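Local coordinates for protein aminopeptidase N (Francisella tularensis subsp. tularensis, PDB 5DLL) that releases N-terminal amino acids from peptides with the help of a zinc ion and probably degrades intracellular peptides left by protein breakdown, at residues A[22-28]-A[143-149]; A[535-540]-A[562-567]; A[614-620]-A[632-636]. One frame throughout, in Å; residues are numbered along the deposited sequence.

In the fold
From the N terminus, contact 1 comes first. It closes a loop of 114 residues, about half of them strand and none helix, within the N-terminal domain, and joins the start of strand 26-36 to the approach to strand 150-160. The chain then runs through the zinc-bearing M1 domain. Contact 2 closes a loop of 21 residues, which includes helix 552-561, and ties the Ig-like loop between strands 533-535 and 545-547 to the start of helix 565-581 in the helical part. Contact 3 closes the shortest loop, 11 residues, and brings helix 617-621 to helix 629-646. The three follow in series, with none nested or crossed. Contacts 1 and 3 lie on opposite sides of the chain's centre.

Contact 1. Residues A[22-28]-A[143-149]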
loop_
_atom_site.group_PDB
_atom_site.type_symbol
_atom_site.label_atom_id
_atom_site.label_comp_id
_atom_site.label_asym_id
_atom_site.label_seq_id
_atom_site.Cartn_x
_atom_site.Cartn_y
_atom_site.Cartn_z
ATOM N N LYS A 22 26.932 7.990 11.863
ATOM C CA LYS A 22 28.238 7.386 12.085
ATOM C C LYS A 22 28.032 5.881 12.178
ATOM O O LYS A 22 27.077 5.432 12.818
ATOM C CB LYS A 22 28.858 7.883 13.392
ATOM C CG LYS A 22 29.724 9.125 13.263
ATOM C CD LYS A 22 30.348 9.469 14.608
ATOM C CE LYS A 22 31.066 10.811 14.586
ATOM N NZ LYS A 22 32.355 10.760 13.844
ATOM N N PRO A 23 28.922 5.089 11.550
ATOM C CA PRO A 23 28.799 3.649 11.751
ATOM C C PRO A 23 29.007 3.289 13.218
ATOM O O PRO A 23 29.722 3.996 13.932
ATOM C CB PRO A 23 29.913 3.063 10.878
ATOM C CG PRO A 23 30.863 4.181 10.637
ATOM C CD PRO A 23 30.049 5.436 10.667
ATOM N N SER A 24 28.369 2.212 13.662
ATOM C CA SER A 24 28.558 1.713 15.019
ATOM C C SER A 24 30.034 1.398 15.252
ATOM O O SER A 24 30.680 0.808 14.392
ATOM C CB SER A 24 27.720 0.457 15.239
ATOM O OG SER A 24 27.810 0.020 16.580
ATOM N N ASN A 25 30.567 1.805 16.404
ATOM C CA ASN A 25 31.970 1.526 16.733
ATOM C C ASN A 25 32.236 0.056 17.081
ATOM O O ASN A 25 33.379 -0.394 17.032
ATOM C CB ASN A 25 32.495 2.468 17.837
ATOM C CG ASN A 25 31.871 2.211 19.201
ATOM O OD1 ASN A 25 30.790 1.637 19.314
ATOM N ND2 ASN A 25 32.559 2.651 20.250
ATOM N N TYR A 26 31.181 -0.683 17.421
ATOM C CA TYR A 26 31.276 -2.130 17.637
ATOM C C TYR A 26 30.198 -2.857 16.835
ATOM O O TYR A 26 29.123 -2.302 16.585
ATOM C CB TYR A 26 31.192 -2.459 19.135
ATOM C CG TYR A 26 32.497 -2.170 19.845
ATOM C CD1 TYR A 26 33.493 -3.139 19.925
ATOM C CD2 TYR A 26 32.755 -0.919 20.397
ATOM C CE1 TYR A 26 34.702 -2.877 20.549
ATOM C CE2 TYR A 26 33.965 -0.648 21.022
ATOM C CZ TYR A 26 34.934 -1.631 21.093
ATOM O OH TYR A 26 36.138 -1.383 21.711
ATOM N N LEU A 27 30.507 -4.087 16.419
ATOM C CA LEU A 27 29.615 -4.886 15.574
ATOM C C LEU A 27 29.366 -6.275 16.151
ATOM O O LEU A 27 30.162 -6.782 16.937
ATOM C CB LEU A 27 30.196 -5.022 14.164
ATOM C CG LEU A 27 30.091 -3.784 13.269
ATOM C CD1 LEU A 27 31.014 -3.924 12.065
ATOM C CD2 LEU A 27 28.651 -3.539 12.829
ATOM N N ILE A 28 28.259 -6.885 15.733
ATOM C CA ILE A 28 27.842 -8.193 16.229
ATOM C C ILE A 28 27.840 -9.192 15.080
ATOM O O ILE A 28 27.151 -9.001 14.077
ATOM C CB ILE A 28 26.442 -8.133 16.881
ATOM C CG1 ILE A 28 26.422 -7.039 17.960
ATOM C CG2 ILE A 28 26.057 -9.499 17.456
ATOM C CD1 ILE A 28 25.107 -6.888 18.697
ATOM N N TYR A 143 20.829 -4.836 23.224
ATOM C CA TYR A 143 21.348 -5.026 21.871
ATOM C C TYR A 143 21.785 -3.692 21.249
ATOM O O TYR A 143 21.511 -2.623 21.798
ATOM C CB TYR A 143 20.257 -5.663 21.006
ATOM C CG TYR A 143 20.787 -6.487 19.857
ATOM C CD1 TYR A 143 21.380 -7.727 20.086
ATOM C CD2 TYR A 143 20.696 -6.035 18.542
ATOM C CE1 TYR A 143 21.871 -8.489 19.043
ATOM C CE2 TYR A 143 21.188 -6.792 17.492
ATOM C CZ TYR A 143 21.772 -8.019 17.751
ATOM O OH TYR A 143 22.267 -8.785 16.724
ATOM N N LEU A 144 22.480 -3.761 20.114
ATOM C CA LEU A 144 22.672 -2.588 19.255
ATOM C C LEU A 144 21.486 -2.517 18.289
ATOM O O LEU A 144 21.565 -2.966 17.142
ATOM C CB LEU A 144 23.996 -2.663 18.494
ATOM C CG LEU A 144 25.257 -2.415 19.325
ATOM C CD1 LEU A 144 26.489 -2.858 18.550
ATOM C CD2 LEU A 144 25.379 -0.954 19.744
ATOM N N ASP A 145 20.385 -1.952 18.777
ATOM C CA ASP A 145 19.106 -2.000 18.085
ATOM C C ASP A 145 19.054 -0.973 16.946
ATOM O O ASP A 145 18.322 0.025 16.996
ATOM C CB ASP A 145 17.975 -1.798 19.098
ATOM C CG ASP A 145 16.603 -2.027 18.507
ATOM O OD1 ASP A 145 16.490 -2.283 17.288
ATOM O OD2 ASP A 145 15.626 -1.941 19.274
ATOM N N ARG A 146 19.842 -1.252 15.913
ATOM C CA ARG A 146 19.938 -0.409 14.727
ATOM C C ARG A 146 20.164 -1.327 13.530
ATOM O O ARG A 146 20.821 -2.367 13.658
ATOM C CB ARG A 146 21.082 0.604 14.858
ATOM C CG ARG A 146 22.431 -0.016 15.186
ATOM C CD ARG A 146 23.454 1.035 15.573
ATOM N NE ARG A 146 23.906 1.837 14.437
ATOM C CZ ARG A 146 24.753 2.864 14.527
ATOM N NH1 ARG A 146 25.244 3.240 15.704
ATOM N NH2 ARG A 146 25.105 3.533 13.433
ATOM N N PRO A 147 19.624 -0.946 12.360
ATOM C CA PRO A 147 19.592 -1.870 11.232
ATOM C C PRO A 147 20.942 -2.131 10.544
ATOM O O PRO A 147 21.054 -3.103 9.802
ATOM C CB PRO A 147 18.600 -1.205 10.274
ATOM C CG PRO A 147 18.714 0.252 10.556
ATOM C CD PRO A 147 19.033 0.364 12.021
ATOM N N ASP A 148 21.949 -1.287 10.777
ATOM C CA ASP A 148 23.276 -1.499 10.173
ATOM C C ASP A 148 24.148 -2.470 10.971
ATOM O O ASP A 148 25.299 -2.715 10.608
ATOM C CB ASP A 148 24.018 -0.174 9.909
ATOM C CG ASP A 148 24.268 0.636 11.166
ATOM O OD1 ASP A 148 23.512 0.483 12.143
ATOM O OD2 ASP A 148 25.221 1.444 11.173
ATOM N N VAL A 149 23.603 -3.018 12.055
ATOM C CA VAL A 149 24.248 -4.103 12.777
ATOM C C VAL A 149 23.431 -5.371 12.548
ATOM O O VAL A 149 22.298 -5.488 13.037
ATOM C CB VAL A 149 24.362 -3.794 14.278
ATOM C CG1 VAL A 149 25.010 -4.958 15.019
ATOM C CG2 VAL A 149 25.158 -2.515 14.481
#
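Ile-28 has the most surface buried by this contact, and it meets three residues of 143-149. Its CD1 sits over one face of the Tyr-143 ring, off centre, in a CH-pi contact 3.8 Å from the ring centroid. CG1 is anti to the carbonyl carbon (chi1 -54°) and carries CD1 out to that ring. The same CG1 packs on Val-149 CG1 at 3.9 Å. The Tyr-143 hydroxyl bonds to Thr-31 of strand 26-36.

Leu-144 enters from the other segment. Its CD1 lies against Tyr-26 O and Ser-24 OG. That hydroxyl donates to Tyr-26 O at 2.7 Å, in the carbonyl plane.

Ser-24 CB rests over one face of the Arg-146 guanidinium. Arg-146 NH2 donates to Lys-22 O at 2.8 Å, near the guanidinium plane, with an N-H...O angle of 153°. Asp-148 holds the guanidinium from within its own segment by a salt bridge, Arg-146 NE to Asp-148 OD1 at 2.7 Å.

Strands 26-36 and 150-160 are parallel neighbours in the large mixed sheet of the M1 N-terminal domain. The contact packs the loop before strand 150-160 against the start of its partner.

Contact 2. Residues A[535-540]-A[562-567]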
loop_
_atom_site.group_PDB
_atom_site.type_symbol
_atom_site.label_atom_id
_atom_site.label_comp_id
_atom_site.label_asym_id
_atom_site.label_seq_id
_atom_site.Cartn_x
_atom_site.Cartn_y
_atom_site.Cartn_z
ATOM N N SER A 535 2.033 10.788 -28.255
ATOM C CA SER A 535 1.694 9.956 -27.101
ATOM C C SER A 535 2.831 10.103 -26.096
ATOM O O SER A 535 3.937 9.627 -26.346
ATOM C CB SER A 535 1.539 8.497 -27.527
ATOM O OG SER A 535 1.279 7.667 -26.413
ATOM N N LEU A 536 2.561 10.767 -24.973
ATOM C CA LEU A 536 3.616 11.195 -24.050
ATOM C C LEU A 536 3.426 10.675 -22.626
ATOM O O LEU A 536 2.298 10.546 -22.143
ATOM C CB LEU A 536 3.694 12.722 -24.030
ATOM C CG LEU A 536 4.382 13.353 -25.244
ATOM C CD1 LEU A 536 4.111 14.849 -25.300
ATOM C CD2 LEU A 536 5.877 13.072 -25.222
ATOM N N PHE A 537 4.551 10.399 -21.965
ATOM C CA PHE A 537 4.569 9.838 -20.611
ATOM C C PHE A 537 3.705 8.579 -20.517
ATOM O O PHE A 537 2.771 8.490 -19.713
ATOM C CB PHE A 537 4.158 10.895 -19.578
ATOM C CG PHE A 537 5.072 12.088 -19.546
ATOM C CD1 PHE A 537 6.274 12.037 -18.850
ATOM C CD2 PHE A 537 4.744 13.254 -20.227
ATOM C CE1 PHE A 537 7.125 13.132 -18.826
ATOM C CE2 PHE A 537 5.589 14.352 -20.207
ATOM C CZ PHE A 537 6.782 14.291 -19.505
ATOM N N ARG A 538 4.038 7.612 -21.366
ATOM C CA ARG A 538 3.329 6.341 -21.424
ATOM C C ARG A 538 3.542 5.541 -20.145
ATOM O O ARG A 538 4.669 5.426 -19.661
ATOM C CB ARG A 538 3.815 5.531 -22.617
ATOM C CG ARG A 538 3.430 6.117 -23.961
ATOM C CD ARG A 538 3.952 5.237 -25.083
ATOM N NE ARG A 538 3.306 5.517 -26.360
ATOM C CZ ARG A 538 3.457 4.779 -27.457
ATOM N NH1 ARG A 538 4.236 3.698 -27.446
ATOM N NH2 ARG A 538 2.821 5.120 -28.574
ATOM N N ASP A 539 2.452 4.989 -19.611
ATOM C CA ASP A 539 2.455 4.287 -18.317
ATOM C C ASP A 539 2.902 5.183 -17.154
ATOM O O ASP A 539 3.441 4.687 -16.156
ATOM C CB ASP A 539 3.321 3.020 -18.376
ATOM C CG ASP A 539 2.855 2.048 -19.434
ATOM O OD1 ASP A 539 1.701 1.578 -19.341
ATOM O OD2 ASP A 539 3.643 1.748 -20.356
ATOM N N PHE A 540 2.666 6.493 -17.285
ATOM C CA PHE A 540 3.054 7.470 -16.266
ATOM C C PHE A 540 4.544 7.302 -15.954
ATOM O O PHE A 540 4.932 6.959 -14.830
ATOM C CB PHE A 540 2.175 7.283 -15.023
ATOM C CG PHE A 540 2.174 8.453 -14.083
ATOM C CD1 PHE A 540 1.653 9.679 -14.477
ATOM C CD2 PHE A 540 2.655 8.318 -12.783
ATOM C CE1 PHE A 540 1.633 10.754 -13.603
ATOM C CE2 PHE A 540 2.637 9.387 -11.906
ATOM C CZ PHE A 540 2.125 10.606 -12.316
ATOM N N ASP A 562 -3.619 4.745 -30.337
ATOM C CA ASP A 562 -2.390 4.597 -29.540
ATOM C C ASP A 562 -2.199 3.159 -29.041
ATOM O O ASP A 562 -3.133 2.546 -28.522
ATOM C CB ASP A 562 -2.411 5.567 -28.347
ATOM C CG ASP A 562 -1.064 5.665 -27.616
ATOM O OD1 ASP A 562 -0.139 4.869 -27.892
ATOM O OD2 ASP A 562 -0.933 6.554 -26.748
ATOM N N ASN A 563 -0.984 2.632 -29.209
ATOM C CA ASN A 563 -0.616 1.320 -28.669
ATOM C C ASN A 563 -0.740 1.278 -27.149
ATOM O O ASN A 563 -1.226 0.293 -26.592
ATOM C CB ASN A 563 0.824 0.950 -29.054
ATOM C CG ASN A 563 0.952 0.468 -30.493
ATOM O OD1 ASN A 563 0.074 -0.220 -31.015
ATOM N ND2 ASN A 563 2.067 0.807 -31.131
ATOM N N ASN A 564 -0.297 2.353 -26.496
ATOM C CA ASN A 564 -0.235 2.426 -25.032
ATOM C C ASN A 564 -1.612 2.462 -24.368
ATOM O O ASN A 564 -2.298 3.482 -24.402
ATOM C CB ASN A 564 0.573 3.653 -24.597
ATOM C CG ASN A 564 0.894 3.648 -23.116
ATOM O OD1 ASN A 564 0.512 4.557 -22.380
ATOM N ND2 ASN A 564 1.603 2.620 -22.671
ATOM N N ALA A 565 -1.995 1.342 -23.757
ATOM C CA ALA A 565 -3.278 1.220 -23.054
ATOM C C ALA A 565 -3.504 2.318 -22.009
ATOM O O ALA A 565 -4.623 2.812 -21.856
ATOM C CB ALA A 565 -3.385 -0.151 -22.394
ATOM N N PHE A 566 -2.451 2.689 -21.287
ATOM C CA PHE A 566 -2.572 3.701 -20.246
ATOM C C PHE A 566 -2.993 5.042 -20.840
ATOM O O PHE A 566 -3.994 5.618 -20.417
ATOM C CB PHE A 566 -1.257 3.849 -19.474
ATOM C CG PHE A 566 -1.298 4.902 -18.401
ATOM C CD1 PHE A 566 -1.781 4.599 -17.131
ATOM C CD2 PHE A 566 -0.857 6.196 -18.659
ATOM C CE1 PHE A 566 -1.825 5.567 -16.142
ATOM C CE2 PHE A 566 -0.897 7.167 -17.673
ATOM C CZ PHE A 566 -1.383 6.853 -16.413
ATOM N N ASN A 567 -2.236 5.528 -21.824
ATOM C CA ASN A 567 -2.525 6.827 -22.435
ATOM C C ASN A 567 -3.895 6.879 -23.105
ATOM O O ASN A 567 -4.453 7.963 -23.279
ATOM C CB ASN A 567 -1.433 7.236 -23.437
ATOM C CG ASN A 567 -0.331 8.079 -22.806
ATOM O OD1 ASN A 567 -0.358 8.387 -21.612
ATOM N ND2 ASN A 567 0.644 8.465 -23.618
#
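Ser-535 OG is a polar hub between the two segments. It appears to donate to Asp-562 OD2, at a doubtfully short distance. It accepts from Asn-567 ND2 at 3.0 Å and from Arg-538 NE at 3.0 Å, the latter nearly straight at 169°. Both nitrogens keep OG close to the plane of their own flat group. Asn-567 ND2 makes a second bond, to Leu-536 O at 3.0 Å, and comes to it from above the carbonyl plane. Both bonds lie near the amide plane, so they should fix its rotation.

Asp-562 OD1 accepts from Asn-564 N at 2.9 Å, an Asx turn. It also faces Arg-538 NH2 at 3.0 Å, but well out of the guanidinium plane, so this ion pair rests on charge alone. Arg-538 NH1 has a firmer partner in Glu-511. The extended Arg-538 chain runs past Asn-564, with the guanidinium and amide planes 7° apart.

Asn-564 OD1 caps helix 565-581 by accepting from Asn-567 N at 3.0 Å, and takes a weak bond from Asp-539 N. Its ND2 donates weakly to the Asp-539 carboxylate, which also pairs with Lys-498.

Asp-539 C and Phe-540 N lie over one face of the Phe-566 ring, and its CZ meets Phe-540 CB at 3.8 Å. A type II turn, 537-540, packs on an Asn N-cap at the junction of the Ig-like and C-terminal helical regions.

Contact 3. Residues A[614-620]-A[632-636]; sequences IPIESTI and IVLSR
Arg-636 makes the hydrogen bonds of this contact, both to backbone carbonyls just ahead of helix 617-621. NH2 donates to Ile-614 O at 2.7 Å, and NE donates to Pro-615 O at 2.7 Å. The two oxygens lie at the edge of the guanidinium, close to its plane. Each nitrogen stands above the plane of its carbonyl, 43° out of it. The side chain is extended from CG to NE, with CG anti to the backbone N (chi1 -172°), and this carries the head across to the other segment. The two bonds should hold the guanidinium against turning.

The charged contact is looser. Glu-617 OE1 lies over one face of the same guanidinium, 3.5 Å from Arg-636 NH1. No N-H points at it, so only the charges attract. The carboxylate and guanidinium planes are 44° apart.

The remaining contacts are between carbons. Glu-617 CB touches Ile-632 CG2 at 3.6 Å, and Glu-617 CG meets Val-633 CG1. Ile-620 CG2 lies 4.2 Å from Ile-632 CG1. Ile-614 CG2 slides past the arginine chain in the opposite direction, 4.0 Å from Arg-636 CG.

Helix 565-581 borders both segments, touching Pro-615, Ile-620 and Arg-636. Phe-791 of helix 791-794 packs on Glu-617 and Val-633. Contact 3 joins helix 617-621 and the loop before it to helix 629-646, beside helices 565-581 and 791-794.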
loop_
_atom_site.group_PDB
_atom_site.type_symbol
_atom_site.label_atom_id
_atom_site.label_comp_id
_atom_site.label_asym_id
_atom_site.label_seq_id
_atom_site.Cartn_x
_atom_site.Cartn_y
_atom_site.Cartn_z
ATOM N N ILE A 614 -16.982 6.671 -15.894
ATOM C CA ILE A 614 -16.775 8.123 -15.826
ATOM C C ILE A 614 -16.144 8.483 -14.470
ATOM O O ILE A 614 -16.578 7.962 -13.436
ATOM C CB ILE A 614 -18.117 8.884 -16.021
ATOM C CG1 ILE A 614 -18.696 8.629 -17.419
ATOM C CG2 ILE A 614 -17.955 10.386 -15.818
ATOM C CD1 ILE A 614 -17.997 9.373 -18.539
ATOM N N PRO A 615 -15.114 9.362 -14.467
ATOM C CA PRO A 615 -14.455 9.716 -13.201
ATOM C C PRO A 615 -15.450 10.110 -12.115
ATOM O O PRO A 615 -16.358 10.907 -12.370
ATOM C CB PRO A 615 -13.583 10.922 -13.569
ATOM C CG PRO A 615 -13.350 10.812 -15.032
ATOM C CD PRO A 615 -14.495 10.042 -15.624
ATOM N N ILE A 616 -15.291 9.540 -10.923
ATOM C CA ILE A 616 -16.139 9.905 -9.789
ATOM C C ILE A 616 -15.959 11.379 -9.404
ATOM O O ILE A 616 -14.957 12.019 -9.747
ATOM C CB ILE A 616 -15.926 8.986 -8.560
ATOM C CG1 ILE A 616 -14.450 8.940 -8.143
ATOM C CG2 ILE A 616 -16.445 7.585 -8.856
ATOM C CD1 ILE A 616 -14.234 8.400 -6.746
ATOM N N GLU A 617 -16.943 11.897 -8.678
ATOM C CA GLU A 617 -17.077 13.333 -8.447
ATOM C C GLU A 617 -15.902 13.917 -7.655
ATOM O O GLU A 617 -15.455 15.036 -7.931
ATOM C CB GLU A 617 -18.404 13.634 -7.742
ATOM C CG GLU A 617 -19.639 13.153 -8.503
ATOM C CD GLU A 617 -20.134 11.785 -8.048
ATOM O OE1 GLU A 617 -19.840 10.774 -8.725
ATOM O OE2 GLU A 617 -20.811 11.721 -7.003
ATOM N N SER A 618 -15.403 13.152 -6.686
ATOM C CA SER A 618 -14.259 13.572 -5.873
ATOM C C SER A 618 -12.981 13.733 -6.702
ATOM O O SER A 618 -12.141 14.582 -6.397
ATOM C CB SER A 618 -14.029 12.585 -4.723
ATOM O OG SER A 618 -14.060 11.242 -5.174
ATOM N N THR A 619 -12.842 12.921 -7.749
ATOM C CA THR A 619 -11.702 13.018 -8.659
ATOM C C THR A 619 -11.800 14.279 -9.512
ATOM O O THR A 619 -10.823 15.016 -9.651
ATOM C CB THR A 619 -11.608 11.790 -9.584
ATOM O OG1 THR A 619 -11.560 10.597 -8.791
ATOM C CG2 THR A 619 -10.364 11.870 -10.466
ATOM N N ILE A 620 -12.979 14.529 -10.069
ATOM C CA ILE A 620 -13.208 15.741 -10.861
ATOM C C ILE A 620 -12.963 16.997 -10.014
ATOM O O ILE A 620 -12.390 17.981 -10.495
ATOM C CB ILE A 620 -14.635 15.770 -11.452
ATOM C CG1 ILE A 620 -14.808 14.639 -12.474
ATOM C CG2 ILE A 620 -14.924 17.116 -12.110
ATOM C CD1 ILE A 620 -16.251 14.297 -12.772
ATOM N N ILE A 632 -20.659 19.913 -10.150
ATOM C CA ILE A 632 -20.075 18.613 -10.468
ATOM C C ILE A 632 -21.142 17.517 -10.579
ATOM O O ILE A 632 -21.283 16.906 -11.638
ATOM C CB ILE A 632 -18.981 18.217 -9.450
ATOM C CG1 ILE A 632 -17.740 19.091 -9.655
ATOM C CG2 ILE A 632 -18.602 16.746 -9.587
ATOM C CD1 ILE A 632 -16.702 18.962 -8.556
ATOM N N VAL A 633 -21.901 17.281 -9.509
ATOM C CA VAL A 633 -22.851 16.156 -9.491
ATOM C C VAL A 633 -23.874 16.223 -10.630
ATOM O O VAL A 633 -24.130 15.215 -11.280
ATOM C CB VAL A 633 -23.591 15.974 -8.132
ATOM C CG1 VAL A 633 -22.602 15.753 -6.992
ATOM C CG2 VAL A 633 -24.518 17.144 -7.831
ATOM N N LEU A 634 -24.437 17.400 -10.884
ATOM C CA LEU A 634 -25.491 17.542 -11.894
ATOM C C LEU A 634 -24.950 17.317 -13.310
ATOM O O LEU A 634 -25.616 16.709 -14.153
ATOM C CB LEU A 634 -26.156 18.922 -11.791
ATOM C CG LEU A 634 -26.887 19.222 -10.473
ATOM C CD1 LEU A 634 -27.255 20.700 -10.377
ATOM C CD2 LEU A 634 -28.119 18.341 -10.310
ATOM N N SER A 635 -23.738 17.806 -13.558
ATOM C CA SER A 635 -23.096 17.666 -14.857
ATOM C C SER A 635 -22.685 16.219 -15.138
ATOM O O SER A 635 -22.789 15.757 -16.271
ATOM C CB SER A 635 -21.874 18.580 -14.928
ATOM O OG SER A 635 -21.240 18.493 -16.188
ATOM N N ARG A 636 -22.212 15.513 -14.110
ATOM C CA ARG A 636 -21.832 14.101 -14.237
ATOM C C ARG A 636 -23.048 13.202 -14.384
ATOM O O ARG A 636 -23.021 12.232 -15.137
ATOM C CB ARG A 636 -20.995 13.641 -13.034
ATOM C CG ARG A 636 -20.404 12.246 -13.194
ATOM C CD ARG A 636 -19.603 11.818 -11.978
ATOM N NE ARG A 636 -18.998 10.494 -12.144
ATOM C CZ ARG A 636 -19.631 9.331 -11.983
ATOM N NH1 ARG A 636 -20.922 9.286 -11.662
ATOM N NH2 ARG A 636 -18.964 8.192 -12.152
#